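Local structure of BtGH115A (Bacteroides thetaiotaomicron, 5BY3) at residues S689-I694 with M772-N777; E717-A722 with R743-P748; A37-T42 with D112-A117. The protein acts as a family GH115 4-O-methyl-alpha-glucuronidase, a glycoside hydrolase with specificity for decorated arabinogalactans. All blocks are in the same frame, centred on the assembly; numbering follows the deposited sequence.

How the contacts relate
The three contacts sample two distant parts of the chain. Contacts 1 and 2 have centres about 11 Å apart in the C-terminal domain, and contact 2 is nested within the loop that contact 1 closes. They share a sheet, for strands 689-696 and 741-748 are neighbours in it; Val692 N and Ile745 O, 2.6 Å apart, and Ile694 N and Arg743 O, 2.9 Å apart, are probable hydrogen bonds. Contact 3 closes earlier in the chain and lies on the opposite side of the chain's centre from the other two, about 62 Å from contact 1 and 59 Å from contact 2, centre to centre. The bound nickel is held at Leu404 and Asp436, which belong to none of these segments.

Contact 1 of 3, residues S689-I694 with M772-N777; sequences SVEVDI and MLYEVN
Asp693 and Met772, the latter a selenomethionine, form an antiparallel hydrogen-bonded pair at the close end of this contact. Met772 N donates to Asp693 O at 2.8 Å, and Asp693 N returns a bond to Met772 O at 3.1 Å. Two residues back along the strand, Glu691 N reaches Tyr774 O at 3.0 Å in a nearly straight bond, with an angle of 175° at the hydrogen. Leu773 supplies the apolar filling here: its CG rests 3.8 Å from Val690 CG2, where the side chains cross at a slant, while its CD1 lies 4.0 Å from Val692 CG2, the Val692 and Leu773 side chains running alongside each other in the same direction. Val690 can offer CG2 because that methyl stands opposite its own backbone N.

Charged groups gather round the Tyr774 ring. Asp693 carries CG anti to its N (chi1 -171°), which brings OD2 to the ring edge, 3.7 Å from Tyr774 CE2, with the carboxylate turned 39° from the ring plane. Arg695 forms a salt bridge with Asp693 OD1, whereas Arg641 pairs with Glu691 OE1 and makes a cation-pi contact with the same tyrosine.

Toward Ser689 the backbone bonds give out, although Ser689 itself is buried; the solvent side is that of Val776 and Asn777. The chain beyond Met772 no longer follows a regular strand, and Val776 CG2 merely leans on Glu691 CB at 4.1 Å.

Within the antiparallel sheet of the C-terminal domain, strand 689-696 thus lies between strand 766-772, which leads into this tail, and strand 741-748, to which Val690, Val692 and Ile694 are bonded through their backbones.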
loop_
_atom_site.group_PDB
_atom_site.type_symbol
_atom_site.label_atom_id
_atom_site.label_comp_id
_atom_site.label_asym_id
_atom_site.label_seq_id
_atom_site.Cartn_x
_atom_site.Cartn_y
_atom_site.Cartn_z
ATOM N N SER A 689 6.056 -31.432 32.259
ATOM C CA SER A 689 6.436 -30.876 30.960
ATOM C C SER A 689 6.032 -29.415 30.854
ATOM O O SER A 689 5.331 -28.900 31.732
ATOM C CB SER A 689 5.772 -31.687 29.827
ATOM O OG SER A 689 6.476 -32.885 29.543
ATOM N N VAL A 690 6.486 -28.771 29.771
ATOM C CA VAL A 690 6.167 -27.363 29.430
ATOM C C VAL A 690 5.731 -27.238 27.966
ATOM O O VAL A 690 6.363 -27.835 27.075
ATOM C CB VAL A 690 7.350 -26.385 29.743
ATOM C CG1 VAL A 690 8.623 -26.754 28.981
ATOM C CG2 VAL A 690 6.957 -24.939 29.484
ATOM N N GLU A 691 4.656 -26.473 27.725
ATOM C CA GLU A 691 4.216 -26.186 26.347
ATOM C C GLU A 691 4.745 -24.831 25.911
ATOM O O GLU A 691 4.302 -23.805 26.398
ATOM C CB GLU A 691 2.680 -26.243 26.211
ATOM C CG GLU A 691 2.175 -26.330 24.764
ATOM C CD GLU A 691 0.728 -25.873 24.601
ATOM O OE1 GLU A 691 -0.202 -26.599 25.009
ATOM O OE2 GLU A 691 0.514 -24.774 24.059
ATOM N N VAL A 692 5.691 -24.819 24.993
ATOM C CA VAL A 692 6.235 -23.547 24.507
ATOM C C VAL A 692 5.493 -23.081 23.267
ATOM O O VAL A 692 5.463 -23.793 22.277
ATOM C CB VAL A 692 7.757 -23.643 24.269
ATOM C CG1 VAL A 692 8.334 -22.291 23.831
ATOM C CG2 VAL A 692 8.421 -24.141 25.541
ATOM N N ASP A 693 4.922 -21.876 23.344
ATOM C CA ASP A 693 4.018 -21.285 22.342
ATOM C C ASP A 693 4.725 -20.054 21.792
ATOM O O ASP A 693 4.874 -19.058 22.475
ATOM C CB ASP A 693 2.709 -20.915 23.053
ATOM C CG ASP A 693 1.584 -20.495 22.102
ATOM O OD1 ASP A 693 1.843 -20.290 20.896
ATOM O OD2 ASP A 693 0.430 -20.327 22.595
ATOM N N ILE A 694 5.198 -20.154 20.566
ATOM C CA ILE A 694 6.054 -19.138 19.953
ATOM C C ILE A 694 5.294 -18.492 18.798
ATOM O O ILE A 694 4.755 -19.189 17.930
ATOM C CB ILE A 694 7.387 -19.735 19.440
ATOM C CG1 ILE A 694 8.132 -20.420 20.577
ATOM C CG2 ILE A 694 8.274 -18.658 18.829
ATOM C CD1 ILE A 694 9.279 -21.289 20.114
HETATM N N MSE A 772 4.759 -17.705 24.968
HETATM C CA MSE A 772 4.029 -18.095 26.193
HETATM C C MSE A 772 4.441 -19.470 26.706
HETATM O O MSE A 772 5.025 -20.272 25.972
HETATM C CB MSE A 772 2.533 -17.973 25.997
HETATM C CG MSE A 772 2.117 -16.520 25.784
HETATM SE SE MSE A 772 2.045 -16.134 23.857
HETATM C CE MSE A 772 0.315 -15.192 23.745
ATOM N N LEU A 773 4.149 -19.755 27.976
ATOM C CA LEU A 773 4.684 -20.978 28.611
ATOM C C LEU A 773 3.748 -22.159 28.948
ATOM O O LEU A 773 4.044 -23.254 28.513
ATOM C CB LEU A 773 5.786 -20.694 29.648
ATOM C CG LEU A 773 7.203 -21.177 29.243
ATOM C CD1 LEU A 773 7.668 -20.899 27.816
ATOM C CD2 LEU A 773 8.257 -20.666 30.210
ATOM N N TYR A 774 2.673 -21.980 29.715
ATOM C CA TYR A 774 1.723 -23.121 30.028
ATOM C C TYR A 774 2.302 -24.440 30.614
ATOM O O TYR A 774 3.073 -25.158 29.947
ATOM C CB TYR A 774 0.789 -23.476 28.834
ATOM C CG TYR A 774 0.199 -22.272 28.135
ATOM C CD1 TYR A 774 -0.836 -21.514 28.723
ATOM C CD2 TYR A 774 0.697 -21.871 26.896
ATOM C CE1 TYR A 774 -1.355 -20.385 28.078
ATOM C CE2 TYR A 774 0.185 -20.763 26.247
ATOM C CZ TYR A 774 -0.824 -20.016 26.841
ATOM O OH TYR A 774 -1.292 -18.934 26.146
ATOM N N GLU A 775 1.869 -24.782 31.831
ATOM C CA GLU A 775 2.310 -26.016 32.517
ATOM C C GLU A 775 2.085 -27.341 31.752
ATOM O O GLU A 775 3.004 -27.779 31.064
ATOM C CB GLU A 775 1.837 -26.054 33.980
ATOM C CG GLU A 775 2.976 -25.743 34.952
ATOM C CD GLU A 775 2.591 -24.889 36.156
ATOM O OE1 GLU A 775 3.494 -24.178 36.659
ATOM O OE2 GLU A 775 1.426 -24.938 36.618
ATOM N N VAL A 776 0.900 -27.958 31.854
ATOM C CA VAL A 776 0.523 -29.194 31.082
ATOM C C VAL A 776 1.313 -30.504 31.358
ATOM O O VAL A 776 2.497 -30.472 31.701
ATOM C CB VAL A 776 0.392 -28.958 29.540
ATOM C CG1 VAL A 776 -0.149 -27.566 29.232
ATOM C CG2 VAL A 776 1.698 -29.225 28.795
ATOM N N ASN A 777 0.648 -31.648 31.150
ATOM C CA ASN A 777 1.214 -32.980 31.484
ATOM C C ASN A 777 1.457 -33.979 30.342
ATOM O O ASN A 777 2.581 -34.467 30.163
ATOM C CB ASN A 777 0.421 -33.628 32.634
ATOM C CG ASN A 777 0.983 -33.251 33.995
ATOM O OD1 ASN A 777 0.340 -32.551 34.780
ATOM N ND2 ASN A 777 2.215 -33.683 34.265
#

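Contact 2 of 3, residues E717-A722 with R743-P748; sequences EPEVIA and RKIVLP
Arg743 and Ala722 make the polar clasp of this contact. Arg743 NE donates to Ala722 O at 2.8 Å, with an angle of 162° at the hydrogen, and the oxygen sits in the guanidinium plane, at its edge. Arg743 NH2 adds a weak bond to the same Ala722 O at 3.2 Å, so the carbonyl is held by two donors of one side chain. The bend at chi2 (-75°) turns the arginine back toward Ala722, and its aliphatic part passes Ile721 in the opposite direction, with Arg743 CD 3.6 Å from Ile721 CG2.

Next to this clasp two isoleucines meet. Ile721 CD1 touches Ile745 CD1 at 3.4 Å, and the two side chains cross rather than run alongside. The same Ile745 methyl is approached by Glu719, whose OE2 lies 3.3 Å from Ile745 CD1, so an apolar end lies beside a carboxylate oxygen at an exposed border of the contact.

A second shell restrains these groups. Glu731 forms a salt bridge with Arg743 NH2, limiting how the guanidinium can turn, while Ile721 also packs on Phe709 and Val711.

No backbone-to-backbone bond joins the two segments: the axes of strands 719-722 and 743-748 come no closer than 9.2 Å, at 159°, and side chains span the gap, Arg743 reaching a main-chain carbonyl. Strand 719-722 is an outermost strand of a four-stranded antiparallel sheet, bonded to strand 708-713, and strand 741-748 belongs to the other antiparallel sheet, beside strand 689-696. The pair therefore bridges two layers, consistent with a beta sandwich of the galactose-binding kind to which the family's C-terminal domain is assigned.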
loop_
_atom_site.group_PDB
_atom_site.type_symbol
_atom_site.label_atom_id
_atom_site.label_comp_id
_atom_site.label_asym_id
_atom_site.label_seq_id
_atom_site.Cartn_x
_atom_site.Cartn_y
_atom_site.Cartn_z
ATOM N N GLU A 717 20.259 -29.560 23.582
ATOM C CA GLU A 717 20.376 -29.882 22.144
ATOM C C GLU A 717 19.173 -29.339 21.373
ATOM O O GLU A 717 18.050 -29.866 21.483
ATOM C CB GLU A 717 20.646 -31.380 21.838
ATOM C CG GLU A 717 21.203 -31.682 20.429
ATOM C CD GLU A 717 22.676 -31.262 20.177
ATOM O OE1 GLU A 717 23.440 -30.966 21.132
ATOM O OE2 GLU A 717 23.093 -31.233 18.992
ATOM N N PRO A 718 19.419 -28.268 20.593
ATOM C CA PRO A 718 18.385 -27.487 19.939
ATOM C C PRO A 718 17.403 -28.367 19.159
ATOM O O PRO A 718 17.836 -29.232 18.401
ATOM C CB PRO A 718 19.192 -26.592 18.978
ATOM C CG PRO A 718 20.514 -27.265 18.816
ATOM C CD PRO A 718 20.764 -27.821 20.179
ATOM N N GLU A 719 16.105 -28.175 19.392
ATOM C CA GLU A 719 15.078 -28.701 18.489
ATOM C C GLU A 719 14.853 -27.702 17.334
ATOM O O GLU A 719 14.668 -26.510 17.576
ATOM C CB GLU A 719 13.784 -28.993 19.257
ATOM C CG GLU A 719 12.972 -30.176 18.717
ATOM C CD GLU A 719 12.442 -31.088 19.829
ATOM O OE1 GLU A 719 13.247 -31.579 20.670
ATOM O OE2 GLU A 719 11.212 -31.329 19.865
ATOM N N VAL A 720 14.887 -28.199 16.095
ATOM C CA VAL A 720 14.849 -27.393 14.866
ATOM C C VAL A 720 13.419 -27.250 14.310
ATOM O O VAL A 720 12.778 -28.252 13.986
ATOM C CB VAL A 720 15.754 -28.015 13.781
ATOM C CG1 VAL A 720 15.599 -27.293 12.454
ATOM C CG2 VAL A 720 17.206 -27.954 14.208
ATOM N N ILE A 721 12.931 -26.007 14.205
ATOM C CA ILE A 721 11.524 -25.725 13.887
ATOM C C ILE A 721 11.374 -24.702 12.752
ATOM O O ILE A 721 11.834 -23.579 12.887
ATOM C CB ILE A 721 10.742 -25.241 15.118
ATOM C CG1 ILE A 721 10.751 -26.312 16.228
ATOM C CG2 ILE A 721 9.313 -24.916 14.710
ATOM C CD1 ILE A 721 9.989 -25.918 17.484
ATOM N N ALA A 722 10.722 -25.127 11.662
ATOM C CA ALA A 722 10.472 -24.355 10.454
ATOM C C ALA A 722 9.046 -23.763 10.469
ATOM O O ALA A 722 8.119 -24.389 10.995
ATOM C CB ALA A 722 10.626 -25.269 9.255
ATOM N N ARG A 743 3.962 -21.617 16.457
ATOM C CA ARG A 743 4.624 -22.907 16.702
ATOM C C ARG A 743 4.564 -23.273 18.175
ATOM O O ARG A 743 5.124 -22.576 19.037
ATOM C CB ARG A 743 6.072 -22.925 16.179
ATOM C CG ARG A 743 6.191 -22.941 14.675
ATOM C CD ARG A 743 5.849 -24.324 14.096
ATOM N NE ARG A 743 5.866 -24.313 12.615
ATOM C CZ ARG A 743 4.803 -24.098 11.823
ATOM N NH1 ARG A 743 3.601 -23.869 12.326
ATOM N NH2 ARG A 743 4.960 -24.080 10.506
ATOM N N LYS A 744 3.855 -24.360 18.446
ATOM C CA LYS A 744 3.815 -24.971 19.758
ATOM C C LYS A 744 4.805 -26.123 19.845
ATOM O O LYS A 744 4.982 -26.903 18.893
ATOM C CB LYS A 744 2.411 -25.463 20.066
ATOM C CG LYS A 744 1.407 -24.325 20.140
ATOM C CD LYS A 744 0.062 -24.778 20.691
ATOM C CE LYS A 744 -0.765 -23.593 21.181
ATOM N NZ LYS A 744 -1.118 -22.674 20.075
ATOM N N ILE A 745 5.472 -26.208 20.988
ATOM C CA ILE A 745 6.340 -27.343 21.283
ATOM C C ILE A 745 6.185 -27.782 22.736
ATOM O O ILE A 745 6.028 -26.961 23.649
ATOM C CB ILE A 745 7.816 -27.084 20.870
ATOM C CG1 ILE A 745 8.599 -28.389 20.835
ATOM C CG2 ILE A 745 8.493 -26.074 21.783
ATOM C CD1 ILE A 745 9.793 -28.343 19.904
ATOM N N VAL A 746 6.196 -29.092 22.928
ATOM C CA VAL A 746 6.204 -29.684 24.258
ATOM C C VAL A 746 7.625 -30.199 24.554
ATOM O O VAL A 746 8.247 -30.915 23.727
ATOM C CB VAL A 746 5.081 -30.744 24.411
ATOM C CG1 VAL A 746 5.358 -31.728 25.545
ATOM C CG2 VAL A 746 3.732 -30.050 24.616
ATOM N N LEU A 747 8.142 -29.778 25.711
ATOM C CA LEU A 747 9.475 -30.187 26.169
ATOM C C LEU A 747 9.434 -30.739 27.590
ATOM O O LEU A 747 8.610 -30.300 28.405
ATOM C CB LEU A 747 10.487 -29.039 26.080
ATOM C CG LEU A 747 10.738 -28.258 24.780
ATOM C CD1 LEU A 747 11.469 -26.945 25.113
ATOM C CD2 LEU A 747 11.465 -29.067 23.716
ATOM N N PRO A 748 10.315 -31.719 27.890
ATOM C CA PRO A 748 10.436 -32.180 29.277
ATOM C C PRO A 748 11.275 -31.211 30.099
ATOM O O PRO A 748 12.334 -30.795 29.631
ATOM C CB PRO A 748 11.170 -33.515 29.135
ATOM C CG PRO A 748 11.944 -33.413 27.849
ATOM C CD PRO A 748 11.145 -32.517 26.952
#

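Contact 3 of 3, residues A37-T42 with D112-A117; sequences APVVRT and DSHGTA
Asp112 O is gripped twice by Thr116, the residue that meets Val40 across the contact: Thr116 OG1 reaches it at 3.0 Å and Thr116 N at 3.1 Å, from opposite faces of the carbonyl plane. Thr116 OG1 is also hydrogen-bonded to Thr72. With its hydroxyl so engaged, Thr116 turns CG2 toward the neighbouring helix, where it lies 3.8 Å from Val40 CG1. With an alanine in its place, Asp112 O would probably lose its side-chain donor and Thr72 its partner, and a gap would probably open beside Val40 CG1.

Asp112 is the N-cap of helix 113-126, its OD1 accepting from Gly115 N at 2.9 Å; Ala37 holds the same position before helix 38-55. Each helix follows a strand of the N-terminal mixed sheet, 106-110 and 28-31 respectively, and the two start side by side, running almost parallel (5°) with axes 8.3 Å apart.

Small residues permit this closeness. Ala37 CB sits 3.5 Å from Ser113 OG, and Val39 CG2 meets Ala117 CB at 3.8 Å. Val39 CG1 stands over one face of the His114 ring, near its rim, while His114 NE2 is hydrogen-bonded to Gly236 O.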
loop_
_atom_site.group_PDB
_atom_site.type_symbol
_atom_site.label_atom_id
_atom_site.label_comp_id
_atom_site.label_asym_id
_atom_site.label_seq_id
_atom_site.Cartn_x
_atom_site.Cartn_y
_atom_site.Cartn_z
ATOM N N ALA A 37 7.988 20.351 -21.210
ATOM C CA ALA A 37 7.046 19.236 -21.322
ATOM C C ALA A 37 5.681 19.519 -20.633
ATOM O O ALA A 37 5.619 20.314 -19.687
ATOM C CB ALA A 37 7.674 17.971 -20.797
ATOM N N PRO A 38 4.590 18.917 -21.131
ATOM C CA PRO A 38 3.240 19.149 -20.550
ATOM C C PRO A 38 3.178 19.070 -19.012
ATOM O O PRO A 38 2.537 19.919 -18.351
ATOM C CB PRO A 38 2.388 18.041 -21.181
ATOM C CG PRO A 38 3.258 17.408 -22.277
ATOM C CD PRO A 38 4.491 18.249 -22.442
ATOM N N VAL A 39 3.900 18.095 -18.465
ATOM C CA VAL A 39 3.914 17.816 -17.047
ATOM C C VAL A 39 4.419 19.038 -16.302
ATOM O O VAL A 39 3.941 19.318 -15.186
ATOM C CB VAL A 39 4.694 16.510 -16.729
ATOM C CG1 VAL A 39 6.150 16.578 -17.205
ATOM C CG2 VAL A 39 4.589 16.129 -15.259
ATOM N N VAL A 40 5.328 19.799 -16.924
ATOM C CA VAL A 40 5.832 21.012 -16.286
ATOM C C VAL A 40 4.704 22.051 -16.224
ATOM O O VAL A 40 4.449 22.634 -15.180
ATOM C CB VAL A 40 7.133 21.565 -16.951
ATOM C CG1 VAL A 40 7.586 22.884 -16.317
ATOM C CG2 VAL A 40 8.250 20.555 -16.827
ATOM N N ARG A 41 4.000 22.232 -17.332
ATOM C CA ARG A 41 2.934 23.225 -17.391
ATOM C C ARG A 41 1.754 22.853 -16.492
ATOM O O ARG A 41 1.201 23.712 -15.833
ATOM C CB ARG A 41 2.508 23.515 -18.842
ATOM C CG ARG A 41 3.185 24.757 -19.460
ATOM C CD ARG A 41 3.364 24.666 -20.982
ATOM N NE ARG A 41 2.269 23.933 -21.651
ATOM C CZ ARG A 41 2.398 22.787 -22.333
ATOM N NH1 ARG A 41 3.589 22.199 -22.489
ATOM N NH2 ARG A 41 1.321 22.226 -22.877
ATOM N N THR A 42 1.444 21.568 -16.416
ATOM C CA THR A 42 0.377 21.049 -15.551
ATOM C C THR A 42 0.620 21.363 -14.074
ATOM O O THR A 42 -0.313 21.729 -13.380
ATOM C CB THR A 42 0.227 19.539 -15.724
ATOM O OG1 THR A 42 0.054 19.247 -17.107
ATOM C CG2 THR A 42 -0.979 19.053 -14.990
ATOM N N ASP A 112 15.461 16.621 -15.426
ATOM C CA ASP A 112 14.616 16.245 -16.578
ATOM C C ASP A 112 13.237 16.896 -16.362
ATOM O O ASP A 112 13.117 17.729 -15.483
ATOM C CB ASP A 112 14.537 14.732 -16.761
ATOM C CG ASP A 112 14.301 13.996 -15.452
ATOM O OD1 ASP A 112 13.385 14.385 -14.694
ATOM O OD2 ASP A 112 15.037 13.023 -15.182
ATOM N N SER A 113 12.236 16.577 -17.187
ATOM C CA SER A 113 10.905 17.209 -17.129
ATOM C C SER A 113 10.153 16.854 -15.834
ATOM O O SER A 113 9.550 17.726 -15.201
ATOM C CB SER A 113 10.068 16.796 -18.334
ATOM O OG SER A 113 10.808 16.929 -19.526
ATOM N N HIS A 114 10.192 15.583 -15.443
ATOM C CA HIS A 114 9.556 15.178 -14.201
ATOM C C HIS A 114 10.195 15.857 -13.002
ATOM O O HIS A 114 9.499 16.394 -12.130
ATOM C CB HIS A 114 9.486 13.659 -14.099
ATOM C CG HIS A 114 8.356 13.091 -14.896
ATOM N ND1 HIS A 114 8.386 13.013 -16.269
ATOM C CD2 HIS A 114 7.129 12.654 -14.525
ATOM C CE1 HIS A 114 7.241 12.524 -16.713
ATOM N NE2 HIS A 114 6.463 12.285 -15.673
ATOM N N GLY A 115 11.520 15.942 -13.032
ATOM C CA GLY A 115 12.271 16.666 -12.017
ATOM C C GLY A 115 11.838 18.104 -11.866
ATOM O O GLY A 115 11.700 18.606 -10.757
ATOM N N THR A 116 11.644 18.785 -12.979
ATOM C CA THR A 116 11.178 20.151 -12.949
ATOM C C THR A 116 9.786 20.204 -12.284
ATOM O O THR A 116 9.579 21.015 -11.388
ATOM C CB THR A 116 11.172 20.730 -14.373
ATOM O OG1 THR A 116 12.480 20.570 -14.922
ATOM C CG2 THR A 116 10.790 22.221 -14.388
ATOM N N ALA A 117 8.873 19.312 -12.703
ATOM C CA ALA A 117 7.526 19.220 -12.130
ATOM C C ALA A 117 7.568 19.055 -10.608
ATOM O O ALA A 117 6.835 19.753 -9.873
ATOM C CB ALA A 117 6.749 18.076 -12.764
#